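Local coordinates for CurJ (Moorea producens 3L, PDB 5TZ6), which probably dehydrates a polyketide intermediate in curacin biosynthesis, acting as the dehydratase domain of a polyketide synthase module, at residues Thr69-Phe78 with Pro242-Asn252; Ala144-Glu152 with Leu281-Val289. The protein carries 1 engineered substitution. One frame throughout, in Å; residues are numbered along the deposited sequence.

Contact 1 of 2, residues Thr69-Phe78 with Pro242-Asn252; sequences TECQIEDILF and PFSIDKFTFYN. With 7OD ((2E,5R)-5-hydroxy-2-methylhept-2-enoic acid), chain C.
Strands 71-77 and 239-250 pair antiparallel at the seam of a double-hotdog fold, where the sheet of one hotdog runs into that of the other. C71 with F250 and I73 with F248 form hydrogen-bonded pairs. F248 N reaches I73 O at 2.8 Å with a nearly straight N-H (170°), and I73 N returns the bond to F248 O. At D75 and I76 the ladder is broken by a G1 beta bulge. Both residues face I245, and the chain turns a corner here. I76 N still bonds I245 O at 3.0 Å, while D75 N reaches D246 O from above its carbonyl plane. On the face with C71, I73 and F250, I76 and I245 lie side by side, with I76 CD1 3.8 Å from I245 CB. Helix 51-65 packs on this face through L59 and I55. The other face carries Q72, E74 and K247. E74 CG lies 3.9 Å from K247 CG, but their charged ends do not meet; Q72 NE2 bonds S140 OG. Beyond the ladder, E70 CG, set anti to the carbonyl carbon (chi1 -64°), lies 3.3 Å from Y251 O. The bend at chi2 (88°) keeps the carboxylate alongside. An alanine here lacks CG and the carboxylate, and would probably open a gap beside Y251 O. At the far end F78 CD2 sits against the carbonyls of P242 and F243. There P242 belongs to the ligand pocket, and its CD touches CAE of the bound hydroxy-heptenoic acid at 3.5 Å.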
loop_
_atom_site.group_PDB
_atom_site.type_symbol
_atom_site.label_atom_id
_atom_site.label_comp_id
_atom_site.label_asym_id
_atom_site.label_seq_id
_atom_site.Cartn_x
_atom_site.Cartn_y
_atom_site.Cartn_z
ATOM N N THR A 69 17.599 15.896 3.081
ATOM C CA THR A 69 18.189 14.823 3.873
ATOM C C THR A 69 18.084 15.061 5.374
ATOM O O THR A 69 17.895 14.105 6.133
ATOM C CB THR A 69 19.664 14.628 3.494
ATOM O OG1 THR A 69 20.235 13.595 4.307
ATOM C CG2 THR A 69 20.445 15.909 3.716
ATOM N N GLU A 70 18.221 16.309 5.824
ATOM C CA GLU A 70 18.116 16.623 7.243
ATOM C C GLU A 70 16.650 16.656 7.654
ATOM O O GLU A 70 15.825 17.282 6.980
ATOM C CB GLU A 70 18.757 17.978 7.555
ATOM C CG GLU A 70 20.260 18.068 7.323
ATOM C CD GLU A 70 20.618 18.477 5.903
ATOM O OE1 GLU A 70 19.714 18.890 5.145
ATOM O OE2 GLU A 70 21.813 18.388 5.548
ATOM N N CYS A 71 16.319 15.985 8.751
ATOM C CA CYS A 71 14.961 16.073 9.263
ATOM C C CYS A 71 14.966 15.865 10.770
ATOM O O CYS A 71 15.977 15.495 11.372
ATOM C CB CYS A 71 14.037 15.079 8.562
ATOM S SG CYS A 71 14.243 13.416 9.119
ATOM N N GLN A 72 13.811 16.111 11.377
ATOM C CA GLN A 72 13.689 16.106 12.822
ATOM C C GLN A 72 12.370 15.470 13.226
ATOM O O GLN A 72 11.343 15.652 12.559
ATOM C CB GLN A 72 13.782 17.521 13.400
ATOM C CG GLN A 72 12.698 18.459 12.914
ATOM C CD GLN A 72 12.879 19.872 13.432
ATOM O OE1 GLN A 72 13.947 20.233 13.929
ATOM N NE2 GLN A 72 11.835 20.686 13.307
ATOM N N ILE A 73 12.436 14.696 14.307
ATOM C CA ILE A 73 11.299 14.033 14.923
ATOM C C ILE A 73 11.151 14.622 16.317
ATOM O O ILE A 73 12.109 14.616 17.094
ATOM C CB ILE A 73 11.524 12.513 14.996
ATOM C CG1 ILE A 73 12.110 12.015 13.670
ATOM C CG2 ILE A 73 10.227 11.794 15.369
ATOM C CD1 ILE A 73 12.559 10.573 13.693
ATOM N N GLU A 74 9.963 15.113 16.642
ATOM C CA GLU A 74 9.758 15.851 17.878
ATOM C C GLU A 74 8.621 15.246 18.687
ATOM O O GLU A 74 7.715 14.604 18.146
ATOM C CB GLU A 74 9.466 17.337 17.622
ATOM C CG GLU A 74 10.655 18.140 17.153
ATOM C CD GLU A 74 10.250 19.497 16.620
ATOM O OE1 GLU A 74 9.607 19.552 15.550
ATOM O OE2 GLU A 74 10.553 20.511 17.284
ATOM N N ASP A 75 8.684 15.469 19.998
ATOM C CA ASP A 75 7.674 14.997 20.938
ATOM C C ASP A 75 7.357 13.522 20.716
ATOM O O ASP A 75 6.203 13.124 20.528
ATOM C CB ASP A 75 6.418 15.859 20.837
ATOM C CG ASP A 75 6.724 17.331 21.005
ATOM O OD1 ASP A 75 7.630 17.660 21.803
ATOM O OD2 ASP A 75 6.076 18.160 20.331
ATOM N N ILE A 76 8.409 12.707 20.733
ATOM C CA ILE A 76 8.288 11.267 20.537
ATOM C C ILE A 76 7.828 10.607 21.829
ATOM O O ILE A 76 8.384 10.865 22.904
ATOM C CB ILE A 76 9.631 10.671 20.084
ATOM C CG1 ILE A 76 10.161 11.401 18.849
ATOM C CG2 ILE A 76 9.497 9.172 19.850
ATOM C CD1 ILE A 76 11.616 11.111 18.563
ATOM N N LEU A 77 6.844 9.716 21.721
ATOM C CA LEU A 77 6.462 8.841 22.820
ATOM C C LEU A 77 6.367 7.416 22.295
ATOM O O LEU A 77 6.103 7.193 21.108
ATOM C CB LEU A 77 5.132 9.270 23.451
ATOM C CG LEU A 77 5.223 10.569 24.253
ATOM C CD1 LEU A 77 3.837 11.106 24.635
ATOM C CD2 LEU A 77 6.121 10.385 25.479
ATOM N N PHE A 78 6.586 6.450 23.191
ATOM C CA PHE A 78 6.528 5.023 22.872
ATOM C C PHE A 78 5.426 4.384 23.712
ATOM O O PHE A 78 5.699 3.812 24.777
ATOM C CB PHE A 78 7.880 4.359 23.125
ATOM C CG PHE A 78 9.017 5.001 22.373
ATOM C CD1 PHE A 78 9.141 4.842 21.002
ATOM C CD2 PHE A 78 9.963 5.758 23.039
ATOM C CE1 PHE A 78 10.188 5.437 20.308
ATOM C CE2 PHE A 78 11.014 6.350 22.354
ATOM C CZ PHE A 78 11.130 6.187 20.985
ATOM N N PRO A 242 14.069 3.963 27.460
ATOM C CA PRO A 242 13.714 5.173 26.708
ATOM C C PRO A 242 12.213 5.403 26.737
ATOM O O PRO A 242 11.421 4.509 26.428
ATOM C CB PRO A 242 14.216 4.870 25.296
ATOM C CG PRO A 242 15.372 3.942 25.518
ATOM C CD PRO A 242 14.997 3.096 26.713
ATOM N N PHE A 243 11.832 6.609 27.087
ATOM C CA PHE A 243 10.430 6.907 27.321
ATOM C C PHE A 243 9.915 8.074 26.490
ATOM O O PHE A 243 8.792 8.007 25.980
ATOM C CB PHE A 243 10.230 7.186 28.813
ATOM C CG PHE A 243 8.823 7.559 29.180
ATOM C CD1 PHE A 243 8.412 8.885 29.159
ATOM C CD2 PHE A 243 7.916 6.583 29.567
ATOM C CE1 PHE A 243 7.116 9.232 29.503
ATOM C CE2 PHE A 243 6.609 6.928 29.912
ATOM C CZ PHE A 243 6.214 8.253 29.880
ATOM N N SER A 244 10.703 9.138 26.335
ATOM C CA SER A 244 10.258 10.267 25.529
ATOM C C SER A 244 11.474 11.009 24.990
ATOM O O SER A 244 12.564 10.941 25.558
ATOM C CB SER A 244 9.371 11.216 26.340
ATOM O OG SER A 244 10.107 11.831 27.385
ATOM N N ILE A 245 11.274 11.734 23.889
ATOM C CA ILE A 245 12.347 12.490 23.251
ATOM C C ILE A 245 11.794 13.829 22.778
ATOM O O ILE A 245 10.818 13.869 22.021
ATOM C CB ILE A 245 12.959 11.718 22.069
ATOM C CG1 ILE A 245 13.749 10.515 22.578
ATOM C CG2 ILE A 245 13.855 12.623 21.253
ATOM C CD1 ILE A 245 14.204 9.581 21.485
ATOM N N ASP A 246 12.414 14.926 23.211
ATOM C CA ASP A 246 11.956 16.234 22.754
ATOM C C ASP A 246 12.270 16.445 21.275
ATOM O O ASP A 246 11.386 16.819 20.499
ATOM C CB ASP A 246 12.557 17.344 23.616
ATOM C CG ASP A 246 12.067 17.290 25.053
ATOM O OD1 ASP A 246 10.940 16.797 25.273
ATOM O OD2 ASP A 246 12.804 17.737 25.960
ATOM N N LYS A 247 13.514 16.203 20.856
ATOM C CA LYS A 247 13.824 16.359 19.439
ATOM C C LYS A 247 14.988 15.473 19.014
ATOM O O LYS A 247 16.056 15.505 19.625
ATOM C CB LYS A 247 14.142 17.820 19.114
ATOM C CG LYS A 247 14.473 18.060 17.652
ATOM C CD LYS A 247 14.464 19.534 17.328
ATOM C CE LYS A 247 15.545 20.259 18.104
ATOM N NZ LYS A 247 15.413 21.735 17.970
ATOM N N PHE A 248 14.787 14.716 17.939
ATOM C CA PHE A 248 15.821 13.897 17.320
ATOM C C PHE A 248 16.074 14.420 15.910
ATOM O O PHE A 248 15.170 14.409 15.072
ATOM C CB PHE A 248 15.385 12.432 17.280
ATOM C CG PHE A 248 16.440 11.492 16.768
ATOM C CD1 PHE A 248 16.814 11.500 15.435
ATOM C CD2 PHE A 248 17.037 10.576 17.619
ATOM C CE1 PHE A 248 17.780 10.635 14.967
ATOM C CE2 PHE A 248 18.002 9.701 17.156
ATOM C CZ PHE A 248 18.374 9.732 15.825
ATOM N N THR A 249 17.302 14.830 15.628
ATOM C CA THR A 249 17.653 15.384 14.329
ATOM C C THR A 249 18.642 14.470 13.620
ATOM O O THR A 249 19.688 14.117 14.179
ATOM C CB THR A 249 18.232 16.794 14.459
ATOM O OG1 THR A 249 17.335 17.609 15.221
ATOM C CG2 THR A 249 18.437 17.418 13.080
ATOM N N PHE A 250 18.287 14.080 12.402
ATOM C CA PHE A 250 19.159 13.354 11.495
ATOM C C PHE A 250 19.685 14.337 10.456
ATOM O O PHE A 250 18.899 14.971 9.742
ATOM C CB PHE A 250 18.402 12.209 10.825
ATOM C CG PHE A 250 19.158 11.541 9.709
ATOM C CD1 PHE A 250 20.233 10.699 9.972
ATOM C CD2 PHE A 250 18.790 11.756 8.391
ATOM C CE1 PHE A 250 20.919 10.082 8.930
ATOM C CE2 PHE A 250 19.474 11.147 7.349
ATOM C CZ PHE A 250 20.541 10.309 7.620
ATOM N N TYR A 251 21.010 14.469 10.384
ATOM C CA TYR A 251 21.671 15.378 9.451
ATOM C C TYR A 251 22.093 14.672 8.165
ATOM O O TYR A 251 21.685 15.072 7.073
ATOM C CB TYR A 251 22.875 16.037 10.136
ATOM C CG TYR A 251 22.479 16.880 11.324
ATOM C CD1 TYR A 251 22.098 18.205 11.161
ATOM C CD2 TYR A 251 22.453 16.344 12.604
ATOM C CE1 TYR A 251 21.721 18.979 12.239
ATOM C CE2 TYR A 251 22.076 17.111 13.694
ATOM C CZ TYR A 251 21.713 18.425 13.506
ATOM O OH TYR A 251 21.338 19.192 14.581
ATOM N N ASN A 252 22.913 13.630 8.274
ATOM C CA ASN A 252 23.333 12.863 7.108
ATOM C C ASN A 252 23.895 11.525 7.569
ATOM O O ASN A 252 24.383 11.399 8.694
ATOM C CB ASN A 252 24.370 13.627 6.273
ATOM C CG ASN A 252 25.600 14.012 7.075
ATOM O OD1 ASN A 252 25.768 15.174 7.449
ATOM N ND2 ASN A 252 26.464 13.038 7.347
HETATM O OAB 7OD C . 13.168 -2.906 27.141
HETATM C CAA 7OD C . 12.636 -2.250 26.222
HETATM O OAI 7OD C . 11.439 -2.460 25.921
HETATM C CAC 7OD C . 13.447 -1.191 25.467
HETATM C CAK 7OD C . 12.785 -0.388 24.336
HETATM C CAD 7OD C . 14.918 -0.930 25.836
HETATM C CAE 7OD C . 15.689 0.144 25.051
HETATM C CAF 7OD C . 17.113 0.474 25.561
HETATM O OAH 7OD C . 18.071 -0.117 24.679
HETATM C CAG 7OD C . 17.398 -0.010 26.988
HETATM C CAJ 7OD C . 18.656 0.702 27.490
HETATM O O HOH W 1 10.731 19.843 20.540
HETATM O O HOH W 2 6.649 6.809 26.357
#

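Contact 2 of 2, residues Ala144-Glu152 with Leu281-Val289; sequences AEQSLIPLE and LFDQHGQLV
Q146 meets L288 through its aliphatic part, CG lying 3.5 Å from L288 CB as the two side chains pass at a slant. Its NE2 lies 2.7 Å from L288 O and also probably bonds OD1 of N252. Next comes S147, whose OG accepts a hydrogen bond from L288 N at 3.0 Å (155°). S147 is poorly ordered, and cis peptide bonds are modelled before each residue of 147-150, so the course of this run is uncertain. The closeness of L148 and I149 to G286 is therefore doubtful. G286, in the turn between strands 274-282 and 288-300, has a positive phi (101°) that suits a residue without a side chain. As modelled, I149 covers F282. Its chi1 of -40° sets CG2 opposite the backbone N, and this methyl sits over the ring face, 3.7 Å from the F282 centroid, in a CH-pi contact. L151, in the first turn of helix 151-157, adds its CB at 4.0 Å from F282 CE2, in an oblique approach. L151 also touches W260 of strand 258-267. The contact thus mixes apolar cover of F282 with neutral polar groups of Q146 and S147 at the L288 backbone, and no charged pair joins the segments.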
loop_
_atom_site.group_PDB
_atom_site.type_symbol
_atom_site.label_atom_id
_atom_site.label_comp_id
_atom_site.label_asym_id
_atom_site.label_seq_id
_atom_site.Cartn_x
_atom_site.Cartn_y
_atom_site.Cartn_z
ATOM N N ALA A 144 20.742 22.092 8.254
ATOM C CA ALA A 144 22.047 21.648 8.711
ATOM C C ALA A 144 22.549 22.568 9.815
ATOM O O ALA A 144 22.228 23.757 9.855
ATOM C CB ALA A 144 23.044 21.617 7.553
ATOM N N GLU A 145 23.336 21.994 10.728
ATOM C CA GLU A 145 23.798 22.726 11.902
ATOM C C GLU A 145 25.173 22.229 12.327
ATOM O O GLU A 145 25.484 22.165 13.521
ATOM C CB GLU A 145 22.814 22.581 13.066
ATOM C CG GLU A 145 21.354 22.753 12.688
ATOM C CD GLU A 145 20.429 22.590 13.877
ATOM O OE1 GLU A 145 20.325 23.535 14.687
ATOM O OE2 GLU A 145 19.812 21.511 14.005
ATOM N N GLN A 146 26.009 21.872 11.360
ATOM C CA GLN A 146 27.246 21.154 11.658
ATOM C C GLN A 146 28.481 22.054 11.750
ATOM O O GLN A 146 28.783 22.796 10.814
ATOM C CB GLN A 146 27.461 20.067 10.600
ATOM C CG GLN A 146 26.571 18.846 10.802
ATOM C CD GLN A 146 26.076 18.246 9.500
ATOM O OE1 GLN A 146 25.319 18.879 8.759
ATOM N NE2 GLN A 146 26.496 17.018 9.216
ATOM N N SER A 147 29.191 21.992 12.879
ATOM C CA SER A 147 28.798 21.159 14.023
ATOM C C SER A 147 29.255 21.770 15.375
ATOM O O SER A 147 28.451 22.461 16.001
ATOM C CB SER A 147 29.324 19.727 13.862
ATOM O OG SER A 147 29.281 19.301 12.513
ATOM N N LEU A 148 30.497 21.565 15.847
ATOM C CA LEU A 148 31.592 20.860 15.168
ATOM C C LEU A 148 32.925 20.916 15.933
ATOM O O LEU A 148 33.859 21.559 15.452
ATOM C CB LEU A 148 31.815 21.451 13.771
ATOM C CG LEU A 148 32.722 20.763 12.743
ATOM C CD1 LEU A 148 33.297 19.456 13.268
ATOM C CD2 LEU A 148 31.956 20.528 11.449
ATOM N N ILE A 149 33.055 20.270 17.096
ATOM C CA ILE A 149 31.993 19.567 17.806
ATOM C C ILE A 149 32.060 19.926 19.292
ATOM O O ILE A 149 31.023 20.166 19.913
ATOM C CB ILE A 149 32.077 18.036 17.631
ATOM C CG1 ILE A 149 32.468 17.669 16.201
ATOM C CG2 ILE A 149 30.758 17.374 18.032
ATOM C CD1 ILE A 149 33.957 17.754 15.947
ATOM N N PRO A 150 33.275 19.961 19.883
ATOM C CA PRO A 150 34.648 19.669 19.441
ATOM C C PRO A 150 35.202 18.347 19.989
ATOM O O PRO A 150 35.103 18.102 21.192
ATOM C CB PRO A 150 35.450 20.848 20.007
ATOM C CG PRO A 150 34.537 21.500 21.060
ATOM C CD PRO A 150 33.306 20.647 21.182
ATOM N N LEU A 151 35.807 17.523 19.127
ATOM C CA LEU A 151 36.147 16.159 19.525
ATOM C C LEU A 151 37.326 16.104 20.491
ATOM O O LEU A 151 37.348 15.244 21.381
ATOM C CB LEU A 151 36.441 15.310 18.287
ATOM C CG LEU A 151 37.115 13.951 18.506
ATOM C CD1 LEU A 151 36.431 13.146 19.599
ATOM C CD2 LEU A 151 37.144 13.162 17.205
ATOM N N GLU A 152 38.306 16.998 20.348
ATOM C CA GLU A 152 39.449 16.960 21.256
ATOM C C GLU A 152 39.138 17.649 22.582
ATOM O O GLU A 152 39.586 17.191 23.639
ATOM C CB GLU A 152 40.687 17.581 20.600
ATOM C CG GLU A 152 40.462 18.945 19.971
ATOM C CD GLU A 152 39.936 18.848 18.549
ATOM O OE1 GLU A 152 40.760 18.677 17.622
ATOM O OE2 GLU A 152 38.702 18.908 18.360
ATOM N N LEU A 281 25.722 12.303 18.158
ATOM C CA LEU A 281 26.469 11.336 17.372
ATOM C C LEU A 281 27.178 12.088 16.256
ATOM O O LEU A 281 26.532 12.832 15.513
ATOM C CB LEU A 281 25.525 10.279 16.804
ATOM C CG LEU A 281 26.100 9.142 15.967
ATOM C CD1 LEU A 281 27.062 8.281 16.781
ATOM C CD2 LEU A 281 24.953 8.315 15.403
ATOM N N PHE A 282 28.497 11.920 16.142
ATOM C CA PHE A 282 29.239 12.657 15.124
ATOM C C PHE A 282 30.358 11.811 14.523
ATOM O O PHE A 282 30.710 10.729 15.014
ATOM C CB PHE A 282 29.787 13.993 15.655
ATOM C CG PHE A 282 30.631 13.866 16.874
ATOM C CD1 PHE A 282 30.050 13.788 18.128
ATOM C CD2 PHE A 282 32.014 13.839 16.771
ATOM C CE1 PHE A 282 30.829 13.666 19.260
ATOM C CE2 PHE A 282 32.802 13.720 17.896
ATOM C CZ PHE A 282 32.210 13.632 19.144
ATOM N N ASP A 283 30.905 12.363 13.438
ATOM C CA ASP A 283 31.878 11.766 12.535
ATOM C C ASP A 283 33.277 11.712 13.133
ATOM O O ASP A 283 33.610 12.414 14.091
ATOM C CB ASP A 283 31.951 12.572 11.235
ATOM C CG ASP A 283 31.883 11.704 10.005
ATOM O OD1 ASP A 283 31.975 10.467 10.152
ATOM O OD2 ASP A 283 31.746 12.260 8.892
ATOM N N GLN A 284 34.118 10.889 12.497
ATOM C CA GLN A 284 35.533 10.860 12.834
ATOM C C GLN A 284 36.165 12.231 12.636
ATOM O O GLN A 284 37.088 12.609 13.368
ATOM C CB GLN A 284 36.244 9.834 11.951
ATOM C CG GLN A 284 37.597 9.378 12.451
ATOM C CD GLN A 284 37.461 8.407 13.615
ATOM O OE1 GLN A 284 37.595 8.779 14.780
ATOM N NE2 GLN A 284 37.168 7.149 13.294
ATOM N N HIS A 285 35.694 12.977 11.634
ATOM C CA HIS A 285 36.106 14.350 11.381
ATOM C C HIS A 285 35.300 15.377 12.162
ATOM O O HIS A 285 35.650 16.560 12.136
ATOM C CB HIS A 285 36.027 14.660 9.885
ATOM C CG HIS A 285 36.865 13.752 9.046
ATOM N ND1 HIS A 285 36.506 12.449 8.776
ATOM C CD2 HIS A 285 38.062 13.946 8.446
ATOM C CE1 HIS A 285 37.439 11.885 8.031
ATOM N NE2 HIS A 285 38.394 12.771 7.816
ATOM N N GLY A 286 34.225 14.973 12.833
ATOM C CA GLY A 286 33.430 15.907 13.595
ATOM C C GLY A 286 32.154 16.364 12.933
ATOM O O GLY A 286 31.427 17.172 13.522
ATOM N N GLN A 287 31.867 15.905 11.721
ATOM C CA GLN A 287 30.574 16.194 11.122
ATOM C C GLN A 287 29.472 15.557 11.953
ATOM O O GLN A 287 29.466 14.342 12.174
ATOM C CB GLN A 287 30.525 15.698 9.678
ATOM C CG GLN A 287 31.211 16.631 8.691
ATOM C CD GLN A 287 31.779 15.902 7.486
ATOM O OE1 GLN A 287 32.246 14.767 7.593
ATOM N NE2 GLN A 287 31.743 16.556 6.327
ATOM N N LEU A 288 28.552 16.387 12.429
ATOM C CA LEU A 288 27.452 15.905 13.251
ATOM C C LEU A 288 26.540 15.011 12.416
ATOM O O LEU A 288 26.015 15.434 11.384
ATOM C CB LEU A 288 26.686 17.095 13.823
ATOM C CG LEU A 288 25.844 16.933 15.084
ATOM C CD1 LEU A 288 26.648 16.287 16.205
ATOM C CD2 LEU A 288 25.342 18.303 15.504
ATOM N N VAL A 289 26.382 13.766 12.847
ATOM C CA VAL A 289 25.517 12.807 12.163
ATOM C C VAL A 289 24.082 12.881 12.681
ATOM O O VAL A 289 23.128 12.859 11.900
ATOM C CB VAL A 289 26.104 11.387 12.324
ATOM C CG1 VAL A 289 25.039 10.331 12.066
ATOM C CG2 VAL A 289 27.303 11.194 11.395
#

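The centres of the two contacts lie 18 Å apart, and their segments alternate along the chain: 69-78, 144-152, 242-252, 281-289. Contact 1 joins strands 71-77 and 239-250. Contact 2 lies on the turn that leads into strand 288-300, the next neighbour of 239-250. Residues 144-152 follow strand 132-141, which flanks 71-77 on its other side, and carry the chain over the strand ends into the second hotdog. The contacts touch there, with Y251 OH 2.8 Å from E145 OE2, a probable hydrogen bond, and Y251 CB 3.4 Å from L288 O. The seam of the fold is therefore bridged by paired strands and by the connecting chain, while the opposite end of contact 1 reaches the ligand pocket.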